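PDB 5FFP: immunity 23 family protein, which probably acts as the CdiI immunity protein of a contact-dependent growth inhibition system, protecting the bacterium that makes it from the cognate CdiA toxin. Local coordinates for residues 45-50 with 101-106; 38-43 with 106-111; 7-12 with 145-150; 121-126 with 135-140; 80-85 with 93-98. All blocks are in the same frame, centred on the assembly; numbering follows the deposited sequence.

From the N terminus, contact 3 closes the widest loop, setting strand 9-15 against helix 143-154 near the C terminus, and all the other contacts lie within that span. Contact 2 comes next, joining strand 36-44 to the turn between helix 103-108 and strand 110-117. Within it, contact 1 ties helix 45-52 to the start of helix 103-108; the two share Ser106. Contact 5 is innermost of this series, folding the loop after helix 72-83 back onto that helix. Contact 4, a hairpin, follows in series after contact 2. No pair crosses. Phe9 meets Leu123 and Leu139, so contacts 3 and 4 join the two sheets; Tyr111 links contacts 2, 4 and 5.

Contact 1: residues 45-50 with 101-106; sequences LGVDLS and SAESLS
A chi1 of -90° swings the Asp48 carboxylate toward the start of helix 103-108, while Ser104 holds OG between its backbone N and carbonyl carbon (chi1 47°), turned to meet it. The motif is a carboxylate from one helix set at the N-terminal end of another, with Ala102 in the N-cap position. Ser104 grips both oxygens: its backbone N donates to the syn lone pair of Asp48 OD1 at 3.1 Å, and Ser104 OG donates to Asp48 OD2 at 2.5 Å, on the syn side and 15° out of the carboxylate plane. Ser43 OG gives OD2 a second bond, which further fixes the rotation of this buried group. The helix end would be expected to stabilise the negative charge. Apolar atoms line the approach: Ala102 CB stands 3.9 Å from Asp48 OD1, and Leu29 of strand 26-33 touches both residues, placing the contact beside the four-stranded sheet. Farther out, the extended Glu103 chain passes obliquely by Val47, with its charged end 5.3 Å from Asp48 (OE2 to OD1). At its root, Glu103 CB packs 3.5 Å from Asp48 OD1.

Contact 2: residues 38-43 with 106-111; sequences VWSSNS and SDEGYY
Two acceptors face each other here: Trp39 O and Glu108 OE1 lie 3.0 Å apart without a hydrogen bond between them, a proximity that would be expected to raise the affinity of the carboxylate for a proton. Glu108 stands at the end of helix 103-108, which a Schellman motif terminates: Gly109, with a positive phi, is its C-prime residue, Tyr110 N turns back to Leu105 O, and the bond from Gly109 N to Ser106 O is weak. The chain then enters strand 110-117, an outer strand of the three-stranded sheet, and faces strand 36-44, an outer strand of the four-stranded one.

Tyr110 carries the apolar half. Its CG is anti to its carbonyl carbon (chi1 -67°), which holds the ring out toward Val38. Val38 CB sits over one face in a CH-pi contact, 3.9 Å from the centroid of the Tyr110 ring and 17° off its normal, and Val38 CG1 reaches Tyr110 CE1 at 3.6 Å. Glu108 OE1 lies in plane at the edge of the same ring, so the carboxylate and the valine come to it from different directions. The ring also meets Phe127, their planes at about 55°.

At the polar end, Glu108 OE1 rests 3.7 Å from Ser40 CB. At Ser41 the chain turns a corner. An ST turn spans it: Asn42 N donates to Ser40 OG at 2.9 Å.

Contact 3: residues 7-12 with 145-150; sequences HTFAIW and QSVVRD
Val147 points from its helix toward the strand, and both its methyls take part. CG1, anti to the backbone N (chi1 163°), touches both Phe9 and Ile11: it lies 3.6 Å from Phe9 CE2 and 3.9 Å from Ile11 CG1. CG2 is turned beside the backbone N and comes to 3.9 Å from Phe9 O, with the ring atom Phe9 CD2 also near it, at 4.1 Å. The Phe9 ring crosses the valine at a slant, presenting its CD2-CE2 side, and Val147 CB lies 3.9 Å from CE2 as well. Ile11 runs across both valines: its CD1 ends 4.1 Å from Val148 CG2.

Phe9 and Ile11 project to the helix side of the strand and Ala10 to the other, where it meets Leu2. This is helix-on-sheet packing, with helix 143-154 laid against the four-stranded antiparallel sheet; strand 9-12 and helix 145-150 run 8.6 Å apart at closest approach, their directions only 21° from parallel. All five touching residues are buried, and the contacts between side chains are all apolar.

Other rings settle the position of Phe9, which stacks with Phe144 and meets Tyr31 edge-to-face. A classic beta bulge, in which Thr8 and Phe9 both face Asn5, starts the strand. Beside it Thr8 OG1 is hydrogen-bonded to Glu143 OE2, while at the far side of the helix Gln145 NE2 reaches Cys57 O.

Contact 4: residues 121-126 with 135-140; sequences AKLIYG and GEVVLV
Tyr125 lies flat across Gly135 at the close-packed end of this antiparallel beta hairpin, formed by strands 120-127 and 135-140. With CG between the backbone N and the carbonyl carbon (chi1 60°), the tyrosine ring folds over the neighbouring strand: Gly135 CA makes a CH-pi contact 4.0 Å from the ring centroid, and Gly135 O stands 3.3 Å above the ring plane. Glycine, having no CB, allows this cover. On the same face Leu123 CB packs 4.0 Å from Val137 CG1, and Leu123 CG meets Leu139 CD2 at 4.2 Å. Phe9 and Met33 of the other sheet cover these side chains, making this the inner side.

Six backbone bonds join the strands through the hydrogen-bonded pairs Ala121-Leu139, Leu123-Val137 and Tyr125-Gly135. In the middle pair both donors lie in the carbonyl planes, whereas Ala121 N sits 46° out of the plane of Leu139 O, so the ladder is less regular at that end.

The other face carries Lys122, Ile124, Glu136 and Val138. Ile124 and Glu136 run side by side, Ile124 CG1 to Glu136 CB 4.0 Å, and helix 72-83 touches both. Toward the outer edge the packing thins, and Val138 and Val140 are exposed. An extended Lys122 reaches obliquely over to Glu136 in a weak and doubtful salt bridge, since the positions of Lys122 NZ and Glu136 OE2 are uncertain. Lys122 also forms a cation-pi contact with Phe68. Backbone bonds and apolar packing therefore hold the hairpin, and the charged pair can be credited with little.

Contact 5: residues 80-85 with 93-98; sequences CNRAFP and SNDFTH
Ala83 fits against the edge of the Phe96 ring, its CB in the ring plane and 3.7 Å from Phe96 CE1. Just before it, Arg82 O accepts from Asp95 N at 2.9 Å, a bent bond (132° at the hydrogen) with the donor 43° out of the carbonyl plane. Asn94 CB closes on Ala83 O at 3.4 Å and lies 3.9 Å from Pro85 CD, so the returning chain is pressed against the last turn of the helix. Arg82 and Asp95 extend side by side in the same direction, but on the arginine it is the aliphatic chain, not the guanidinium, that comes close: Arg82 CD is 3.5 Å from Asp95 OD2, while NH1 stays 4.4 Å from that oxygen, beyond a salt bridge. Arg82 instead pairs through NE with Glu78.

The motif is a helix C-terminus met by its own following loop: helix 72-83 ends, and residues 93-98 fold back over it. An Asx turn shapes that loop. Asp95 CG, anti to the backbone N (chi1 167°), places OD1 to accept from Thr97 N at 2.7 Å and from Thr97 OG1, the latter coming from above the carboxylate plane.

Farther out, His98 ND1 is hydrogen-bonded to Leu114 O and Phe84 meets Tyr111 edge-to-face, tying the region to strand 110-117. Asn94 OD1 accepts from the backbone N of Asn94 of the second subunit, whose Glu92 packs on Phe96.

Contact 1: residues 45-50 with 101-106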
# COMPACT_ATOMS: atom_id res chain seq x y z
N LEU A 45 1.22 18.10 17.98
CA LEU A 45 2.65 17.96 17.83
C LEU A 45 3.17 16.69 18.46
O LEU A 45 4.13 16.10 17.95
CB LEU A 45 3.39 19.16 18.41
CG LEU A 45 2.89 20.54 18.00
CD1 LEU A 45 3.73 21.56 18.73
CD2 LEU A 45 2.97 20.78 16.50
N GLY A 46 2.57 16.23 19.54
CA GLY A 46 2.98 14.92 20.09
C GLY A 46 2.88 13.76 19.10
O GLY A 46 3.77 12.90 19.01
N VAL A 47 1.79 13.76 18.34
CA VAL A 47 1.52 12.72 17.37
C VAL A 47 2.41 12.90 16.15
O VAL A 47 2.97 11.97 15.67
CB VAL A 47 0.02 12.73 16.92
CG1 VAL A 47 -0.23 11.67 15.87
CG2 VAL A 47 -0.90 12.51 18.10
N ASP A 48 2.47 14.11 15.61
CA ASP A 48 3.44 14.39 14.54
C ASP A 48 4.89 14.01 14.95
O ASP A 48 5.63 13.40 14.15
CB ASP A 48 3.39 15.85 14.15
CG ASP A 48 2.40 16.14 13.04
OD1 ASP A 48 1.96 15.20 12.31
OD2 ASP A 48 2.13 17.35 12.81
N LEU A 49 5.33 14.39 16.15
CA LEU A 49 6.74 14.17 16.52
C LEU A 49 7.02 12.69 16.71
O LEU A 49 8.01 12.19 16.19
CB LEU A 49 7.16 14.99 17.75
CG LEU A 49 7.75 16.42 17.53
CD1 LEU A 49 7.16 17.20 16.38
CD2 LEU A 49 7.63 17.24 18.81
N SER A 50 6.14 11.97 17.39
CA SER A 50 6.36 10.55 17.56
C SER A 50 6.37 9.79 16.22
O SER A 50 7.10 8.79 16.07
CB SER A 50 5.36 9.95 18.51
OG SER A 50 4.13 9.87 17.86
N SER A 101 7.06 13.40 5.05
CA SER A 101 6.10 14.37 5.56
C SER A 101 5.61 13.97 6.95
O SER A 101 5.27 12.82 7.17
CB SER A 101 4.84 14.47 4.69
OG SER A 101 5.13 14.52 3.32
N ALA A 102 5.59 14.92 7.87
CA ALA A 102 4.77 14.83 9.05
C ALA A 102 3.35 14.52 8.60
O ALA A 102 3.00 14.81 7.46
CB ALA A 102 4.82 16.13 9.81
N GLU A 103 2.55 13.93 9.50
CA GLU A 103 1.16 13.53 9.20
C GLU A 103 0.27 14.73 8.92
O GLU A 103 -0.60 14.67 8.06
CB GLU A 103 0.50 12.73 10.37
CG GLU A 103 0.91 11.27 10.49
CD GLU A 103 0.16 10.48 11.59
OE1 GLU A 103 0.75 9.54 12.18
OE2 GLU A 103 -1.03 10.80 11.87
N SER A 104 0.45 15.82 9.66
CA SER A 104 -0.36 17.00 9.41
C SER A 104 -0.13 17.45 7.97
O SER A 104 -1.07 17.84 7.30
CB SER A 104 -0.09 18.11 10.43
OG SER A 104 1.30 18.32 10.63
N LEU A 105 1.12 17.36 7.50
CA LEU A 105 1.46 17.81 6.14
C LEU A 105 0.91 16.87 5.07
O LEU A 105 0.24 17.31 4.16
CB LEU A 105 2.96 18.01 5.96
CG LEU A 105 3.59 19.10 6.84
CD1 LEU A 105 5.11 19.00 6.74
CD2 LEU A 105 3.12 20.49 6.42
N SER A 106 1.17 15.57 5.19
CA SER A 106 0.50 14.55 4.35
C SER A 106 -1.00 14.69 4.26
O SER A 106 -1.60 14.50 3.20
CB SER A 106 0.71 13.16 4.95
OG SER A 106 2.06 12.77 4.98

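Contact 2: residues 38-43 with 106-111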
# COMPACT_ATOMS: atom_id res chain seq x y z
N VAL A 38 6.15 24.96 3.53
CA VAL A 38 4.86 24.30 3.48
C VAL A 38 4.47 24.04 4.93
O VAL A 38 5.28 23.60 5.74
CB VAL A 38 4.88 23.02 2.61
CG1 VAL A 38 5.27 23.35 1.18
CG2 VAL A 38 5.83 21.97 3.16
N TRP A 39 3.24 24.37 5.28
CA TRP A 39 2.86 24.40 6.68
C TRP A 39 1.40 23.99 6.86
O TRP A 39 0.59 23.97 5.89
CB TRP A 39 3.10 25.82 7.26
CG TRP A 39 2.26 26.86 6.65
CD1 TRP A 39 2.60 27.66 5.60
CD2 TRP A 39 0.95 27.25 7.04
NE1 TRP A 39 1.57 28.51 5.30
CE2 TRP A 39 0.54 28.28 6.17
CE3 TRP A 39 0.08 26.86 8.07
CZ2 TRP A 39 -0.71 28.89 6.27
CZ3 TRP A 39 -1.20 27.46 8.16
CH2 TRP A 39 -1.57 28.46 7.27
N SER A 40 1.06 23.67 8.09
CA SER A 40 -0.29 23.32 8.46
C SER A 40 -0.54 23.86 9.83
O SER A 40 0.32 23.78 10.68
CB SER A 40 -0.43 21.78 8.55
OG SER A 40 -1.58 21.45 9.25
N SER A 41 -1.74 24.40 10.04
CA SER A 41 -2.14 24.80 11.35
C SER A 41 -3.09 23.76 11.95
O SER A 41 -3.98 24.11 12.70
CB SER A 41 -2.84 26.14 11.28
OG SER A 41 -4.01 26.06 10.49
N ASN A 42 -2.85 22.50 11.62
CA ASN A 42 -3.73 21.38 11.93
C ASN A 42 -3.01 20.29 12.67
O ASN A 42 -3.50 19.16 12.74
CB ASN A 42 -4.26 20.70 10.65
CG ASN A 42 -5.22 21.56 9.88
OD1 ASN A 42 -5.86 22.45 10.45
ND2 ASN A 42 -5.36 21.31 8.59
N SER A 43 -1.85 20.60 13.25
CA SER A 43 -1.02 19.56 13.83
C SER A 43 -1.29 19.37 15.29
O SER A 43 -1.62 20.33 15.95
CB SER A 43 0.43 19.91 13.63
OG SER A 43 1.29 19.17 14.51
N SER A 106 1.17 15.57 5.19
CA SER A 106 0.50 14.55 4.35
C SER A 106 -1.00 14.69 4.26
O SER A 106 -1.60 14.50 3.20
CB SER A 106 0.71 13.16 4.95
OG SER A 106 2.06 12.77 4.98
N ASP A 107 -1.61 14.95 5.41
CA ASP A 107 -3.05 14.96 5.49
C ASP A 107 -3.64 16.14 4.75
O ASP A 107 -4.78 16.09 4.29
CB ASP A 107 -3.51 14.86 6.96
CG ASP A 107 -3.49 13.39 7.49
OD1 ASP A 107 -2.91 12.51 6.82
OD2 ASP A 107 -4.05 13.12 8.59
N GLU A 108 -2.87 17.21 4.63
CA GLU A 108 -3.25 18.33 3.77
C GLU A 108 -2.95 18.05 2.30
O GLU A 108 -3.58 18.62 1.42
CB GLU A 108 -2.51 19.59 4.17
CG GLU A 108 -3.12 20.29 5.35
CD GLU A 108 -2.58 21.69 5.46
OE1 GLU A 108 -1.44 21.91 4.99
OE2 GLU A 108 -3.30 22.57 6.01
N GLY A 109 -1.97 17.20 2.03
CA GLY A 109 -1.62 16.87 0.66
C GLY A 109 -0.22 17.25 0.24
O GLY A 109 0.06 17.34 -0.96
N TYR A 110 0.66 17.48 1.21
CA TYR A 110 2.05 17.75 0.90
C TYR A 110 2.77 16.45 1.06
O TYR A 110 2.80 15.87 2.14
CB TYR A 110 2.63 18.81 1.80
CG TYR A 110 2.03 20.21 1.61
CD1 TYR A 110 2.45 21.03 0.56
CD2 TYR A 110 1.09 20.73 2.51
CE1 TYR A 110 1.93 22.31 0.40
CE2 TYR A 110 0.56 22.02 2.36
CZ TYR A 110 0.97 22.80 1.31
OH TYR A 110 0.45 24.07 1.13
N TYR A 111 3.32 15.97 -0.04
CA TYR A 111 4.06 14.72 -0.05
C TYR A 111 5.51 15.07 -0.24
O TYR A 111 5.88 15.71 -1.21
CB TYR A 111 3.52 13.80 -1.13
CG TYR A 111 2.14 13.27 -0.74
CD1 TYR A 111 2.01 12.26 0.21
CD2 TYR A 111 0.98 13.83 -1.26
CE1 TYR A 111 0.77 11.81 0.61
CE2 TYR A 111 -0.28 13.37 -0.86
CZ TYR A 111 -0.37 12.36 0.07
OH TYR A 111 -1.60 11.87 0.48

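Contact 3: residues 7-12 with 145-150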
# COMPACT_ATOMS: atom_id res chain seq x y z
N HIS A 7 17.17 27.86 4.75
CA HIS A 7 17.66 27.90 3.38
C HIS A 7 17.95 26.52 2.83
O HIS A 7 18.07 26.36 1.63
CB HIS A 7 18.91 28.80 3.23
CG HIS A 7 18.61 30.28 3.30
ND1 HIS A 7 19.58 31.23 3.54
CD2 HIS A 7 17.44 30.96 3.21
CE1 HIS A 7 19.03 32.43 3.57
NE2 HIS A 7 17.73 32.30 3.37
N THR A 8 18.12 25.54 3.70
CA THR A 8 18.33 24.16 3.27
C THR A 8 17.13 23.30 3.75
O THR A 8 16.18 23.05 2.99
CB THR A 8 19.63 23.63 3.85
OG1 THR A 8 19.68 24.00 5.22
CG2 THR A 8 20.87 24.23 3.13
N PHE A 9 17.14 22.93 5.03
CA PHE A 9 15.98 22.28 5.64
C PHE A 9 15.80 22.67 7.10
O PHE A 9 16.74 22.64 7.90
CB PHE A 9 16.09 20.74 5.52
CG PHE A 9 14.99 20.02 6.20
CD1 PHE A 9 13.67 20.17 5.76
CD2 PHE A 9 15.22 19.25 7.33
CE1 PHE A 9 12.64 19.55 6.42
CE2 PHE A 9 14.18 18.61 7.98
CZ PHE A 9 12.90 18.75 7.52
N ALA A 10 14.57 23.02 7.46
CA ALA A 10 14.25 23.28 8.85
C ALA A 10 12.82 22.88 9.12
O ALA A 10 12.01 22.79 8.20
CB ALA A 10 14.44 24.75 9.15
N ILE A 11 12.53 22.67 10.41
CA ILE A 11 11.18 22.45 10.90
C ILE A 11 10.87 23.56 11.84
O ILE A 11 11.65 23.84 12.76
CB ILE A 11 11.06 21.12 11.66
CG1 ILE A 11 11.54 19.98 10.75
CG2 ILE A 11 9.61 20.85 12.06
CD1 ILE A 11 11.53 18.63 11.41
N TRP A 12 9.72 24.18 11.62
CA TRP A 12 9.21 25.21 12.47
C TRP A 12 7.92 24.67 13.11
O TRP A 12 6.97 24.31 12.37
CB TRP A 12 8.87 26.40 11.57
CG TRP A 12 8.76 27.73 12.26
CD1 TRP A 12 9.11 28.03 13.52
CD2 TRP A 12 8.38 28.95 11.64
NE1 TRP A 12 8.90 29.36 13.76
CE2 TRP A 12 8.44 29.94 12.61
CE3 TRP A 12 7.93 29.30 10.37
CZ2 TRP A 12 8.09 31.26 12.36
CZ3 TRP A 12 7.53 30.62 10.12
CH2 TRP A 12 7.62 31.57 11.10
N GLN A 145 17.64 13.87 8.95
CA GLN A 145 17.53 13.14 10.20
C GLN A 145 17.99 13.99 11.40
O GLN A 145 17.32 14.03 12.42
CB GLN A 145 18.35 11.85 10.14
CG GLN A 145 17.74 10.81 9.21
CD GLN A 145 18.26 10.90 7.77
OE1 GLN A 145 18.64 11.98 7.29
NE2 GLN A 145 18.25 9.78 7.07
N SER A 146 19.15 14.64 11.27
CA SER A 146 19.75 15.39 12.38
C SER A 146 18.85 16.55 12.86
O SER A 146 18.76 16.82 14.05
CB SER A 146 21.14 15.89 12.00
OG SER A 146 21.07 17.16 11.36
N VAL A 147 18.17 17.21 11.92
CA VAL A 147 17.17 18.24 12.24
C VAL A 147 15.96 17.62 12.94
O VAL A 147 15.51 18.11 13.96
CB VAL A 147 16.73 18.97 10.95
CG1 VAL A 147 15.42 19.74 11.13
CG2 VAL A 147 17.83 19.90 10.48
N VAL A 148 15.46 16.51 12.42
CA VAL A 148 14.38 15.79 13.10
C VAL A 148 14.76 15.40 14.51
O VAL A 148 14.02 15.62 15.46
CB VAL A 148 13.95 14.54 12.32
CG1 VAL A 148 12.93 13.74 13.11
CG2 VAL A 148 13.35 14.94 10.98
N ARG A 149 15.93 14.81 14.64
CA ARG A 149 16.41 14.36 15.94
C ARG A 149 16.54 15.53 16.92
O ARG A 149 16.27 15.39 18.12
CB ARG A 149 17.74 13.61 15.77
CG ARG A 149 17.98 12.55 16.84
CD ARG A 149 19.18 11.66 16.52
NE ARG A 149 18.88 10.54 15.60
CZ ARG A 149 19.21 10.46 14.30
NH1 ARG A 149 18.88 9.35 13.62
NH2 ARG A 149 19.85 11.46 13.66
N ASP A 150 16.92 16.69 16.39
CA ASP A 150 17.03 17.91 17.18
C ASP A 150 15.64 18.34 17.66
O ASP A 150 15.45 18.67 18.84
CB ASP A 150 17.67 19.02 16.32
CG ASP A 150 18.11 20.23 17.12
OD1 ASP A 150 18.37 20.13 18.35
OD2 ASP A 150 18.24 21.32 16.48

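Contact 4: residues 121-126 with 135-140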
# COMPACT_ATOMS: atom_id res chain seq x y z
N ALA A 121 21.79 14.43 -0.41
CA ALA A 121 20.39 14.00 -0.33
C ALA A 121 19.48 15.04 -0.93
O ALA A 121 19.84 16.21 -1.04
CB ALA A 121 19.99 13.70 1.11
N LYS A 122 18.30 14.61 -1.33
CA LYS A 122 17.29 15.49 -1.89
C LYS A 122 15.96 15.33 -1.17
O LYS A 122 15.48 14.22 -0.99
CB LYS A 122 17.07 15.16 -3.36
CG LYS A 122 18.08 15.78 -4.27
CD LYS A 122 17.80 15.41 -5.70
CE LYS A 122 18.82 16.09 -6.59
NZ LYS A 122 18.67 15.72 -8.03
N LEU A 123 15.38 16.44 -0.74
CA LEU A 123 13.97 16.48 -0.44
C LEU A 123 13.26 16.78 -1.73
O LEU A 123 13.60 17.75 -2.42
CB LEU A 123 13.63 17.56 0.56
CG LEU A 123 13.95 17.27 2.01
CD1 LEU A 123 13.60 18.49 2.83
CD2 LEU A 123 13.17 16.05 2.49
N ILE A 124 12.28 15.96 -2.06
CA ILE A 124 11.50 16.13 -3.27
C ILE A 124 10.06 16.24 -2.80
O ILE A 124 9.53 15.33 -2.18
CB ILE A 124 11.69 14.91 -4.21
CG1 ILE A 124 13.19 14.70 -4.47
CG2 ILE A 124 10.89 15.08 -5.51
CD1 ILE A 124 13.54 13.71 -5.57
N TYR A 125 9.42 17.35 -3.13
CA TYR A 125 8.13 17.70 -2.58
C TYR A 125 7.22 18.22 -3.67
O TYR A 125 7.67 18.72 -4.72
CB TYR A 125 8.31 18.80 -1.54
CG TYR A 125 8.93 20.07 -2.12
CD1 TYR A 125 8.14 21.06 -2.70
CD2 TYR A 125 10.32 20.28 -2.07
CE1 TYR A 125 8.69 22.19 -3.24
CE2 TYR A 125 10.88 21.44 -2.60
CZ TYR A 125 10.06 22.38 -3.20
OH TYR A 125 10.56 23.53 -3.74
N GLY A 126 5.93 18.09 -3.42
CA GLY A 126 4.90 18.68 -4.26
C GLY A 126 3.57 18.57 -3.54
O GLY A 126 3.50 18.06 -2.43
N GLY A 135 9.12 20.17 -6.72
CA GLY A 135 10.42 20.83 -6.55
C GLY A 135 11.30 20.02 -5.64
O GLY A 135 10.88 19.01 -5.13
N GLU A 136 12.54 20.47 -5.44
CA GLU A 136 13.45 19.76 -4.56
C GLU A 136 14.54 20.67 -4.12
O GLU A 136 14.79 21.70 -4.75
CB GLU A 136 14.09 18.56 -5.28
CG GLU A 136 15.07 18.92 -6.39
CD GLU A 136 15.38 17.77 -7.36
OE1 GLU A 136 14.43 17.11 -7.84
OE2 GLU A 136 16.59 17.53 -7.64
N VAL A 137 15.21 20.26 -3.04
CA VAL A 137 16.37 20.96 -2.55
C VAL A 137 17.43 19.96 -2.16
O VAL A 137 17.11 18.92 -1.58
CB VAL A 137 16.02 21.86 -1.33
CG1 VAL A 137 15.22 21.09 -0.28
CG2 VAL A 137 17.29 22.46 -0.73
N VAL A 138 18.69 20.27 -2.48
CA VAL A 138 19.82 19.42 -2.20
C VAL A 138 20.29 19.66 -0.77
O VAL A 138 20.60 20.78 -0.37
CB VAL A 138 21.02 19.70 -3.15
CG1 VAL A 138 22.24 18.84 -2.77
CG2 VAL A 138 20.63 19.46 -4.61
N LEU A 139 20.39 18.58 -0.02
CA LEU A 139 20.91 18.62 1.33
C LEU A 139 22.17 17.81 1.40
O LEU A 139 22.54 17.10 0.48
CB LEU A 139 19.90 17.99 2.30
CG LEU A 139 18.70 18.83 2.74
CD1 LEU A 139 17.89 19.47 1.62
CD2 LEU A 139 17.80 17.96 3.59
N VAL A 140 22.82 17.90 2.54
CA VAL A 140 23.89 16.98 2.86
C VAL A 140 23.20 15.73 3.41
O VAL A 140 22.10 15.80 3.96
CB VAL A 140 24.86 17.67 3.85
CG1 VAL A 140 25.92 16.71 4.38
CG2 VAL A 140 25.52 18.87 3.15

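Contact 5: residues 80-85 with 93-98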
# COMPACT_ATOMS: atom_id res chain seq x y z
N CYS A 80 5.08 9.00 -5.88
CA CYS A 80 3.64 8.94 -5.69
C CYS A 80 3.06 7.66 -6.32
O CYS A 80 2.05 7.15 -5.85
CB CYS A 80 2.98 10.19 -6.29
SG CYS A 80 3.42 11.72 -5.42
N ASN A 81 3.67 7.16 -7.39
CA ASN A 81 3.34 5.84 -7.92
C ASN A 81 3.62 4.74 -6.93
O ASN A 81 2.82 3.83 -6.78
CB ASN A 81 4.12 5.54 -9.20
CG ASN A 81 3.27 5.69 -10.43
OD1 ASN A 81 2.89 4.69 -11.06
ND2 ASN A 81 2.94 6.92 -10.78
N ARG A 82 4.78 4.80 -6.28
CA ARG A 82 5.17 3.75 -5.34
C ARG A 82 4.30 3.75 -4.10
O ARG A 82 3.97 2.69 -3.57
CB ARG A 82 6.63 3.92 -4.93
CG ARG A 82 7.61 3.53 -6.01
CD ARG A 82 9.06 3.66 -5.53
NE ARG A 82 9.99 3.66 -6.67
CZ ARG A 82 11.31 3.68 -6.59
NH1 ARG A 82 11.92 3.70 -5.41
NH2 ARG A 82 12.02 3.70 -7.70
N ALA A 83 3.94 4.95 -3.66
CA ALA A 83 3.18 5.15 -2.45
C ALA A 83 1.72 4.80 -2.64
O ALA A 83 1.06 4.33 -1.70
CB ALA A 83 3.31 6.59 -2.01
N PHE A 84 1.20 5.06 -3.83
CA PHE A 84 -0.21 4.87 -4.14
C PHE A 84 -0.37 4.10 -5.44
O PHE A 84 -0.86 4.64 -6.44
CB PHE A 84 -0.91 6.22 -4.21
CG PHE A 84 -0.76 7.02 -2.96
CD1 PHE A 84 -1.59 6.79 -1.87
CD2 PHE A 84 0.25 7.96 -2.86
CE1 PHE A 84 -1.43 7.52 -0.72
CE2 PHE A 84 0.41 8.70 -1.71
CZ PHE A 84 -0.43 8.48 -0.63
N PRO A 85 0.03 2.83 -5.43
CA PRO A 85 -0.05 2.06 -6.66
C PRO A 85 -1.51 1.86 -7.05
O PRO A 85 -2.37 1.77 -6.17
CB PRO A 85 0.65 0.74 -6.31
CG PRO A 85 0.56 0.62 -4.83
CD PRO A 85 0.36 2.00 -4.25
N SER A 93 2.36 -4.09 -3.09
CA SER A 93 2.44 -3.55 -1.76
C SER A 93 2.94 -2.10 -1.85
O SER A 93 3.95 -1.82 -2.50
CB SER A 93 3.34 -4.41 -0.86
OG SER A 93 2.81 -4.50 0.45
N ASN A 94 2.23 -1.18 -1.22
CA ASN A 94 2.61 0.23 -1.26
C ASN A 94 3.99 0.46 -0.61
O ASN A 94 4.47 -0.37 0.16
CB ASN A 94 1.53 1.13 -0.61
CG ASN A 94 1.42 0.94 0.90
OD1 ASN A 94 0.50 1.45 1.52
ND2 ASN A 94 2.35 0.23 1.50
N ASP A 95 4.58 1.60 -0.93
CA ASP A 95 5.96 1.89 -0.53
C ASP A 95 6.02 3.31 0.03
O ASP A 95 5.78 4.27 -0.69
CB ASP A 95 6.87 1.72 -1.75
CG ASP A 95 8.27 2.28 -1.57
OD1 ASP A 95 8.53 3.00 -0.57
OD2 ASP A 95 9.12 2.02 -2.45
N PHE A 96 6.30 3.41 1.33
CA PHE A 96 6.47 4.70 2.01
C PHE A 96 7.91 4.93 2.47
O PHE A 96 8.17 5.73 3.36
CB PHE A 96 5.53 4.80 3.22
CG PHE A 96 4.07 4.89 2.88
CD1 PHE A 96 3.62 5.17 1.59
CD2 PHE A 96 3.12 4.72 3.90
CE1 PHE A 96 2.26 5.25 1.31
CE2 PHE A 96 1.76 4.81 3.62
CZ PHE A 96 1.33 5.07 2.32
N THR A 97 8.85 4.25 1.85
CA THR A 97 10.24 4.28 2.29
C THR A 97 10.79 5.70 2.28
O THR A 97 11.45 6.13 3.22
CB THR A 97 11.08 3.43 1.33
OG1 THR A 97 10.36 2.24 1.00
CG2 THR A 97 12.40 3.03 1.96
N HIS A 98 10.47 6.43 1.22
CA HIS A 98 11.04 7.73 0.97
C HIS A 98 10.20 8.88 1.52
O HIS A 98 10.67 10.01 1.59
CB HIS A 98 11.24 7.89 -0.53
CG HIS A 98 12.33 7.03 -1.06
ND1 HIS A 98 13.66 7.35 -0.92
CD2 HIS A 98 12.30 5.83 -1.68
CE1 HIS A 98 14.40 6.40 -1.45
NE2 HIS A 98 13.60 5.46 -1.91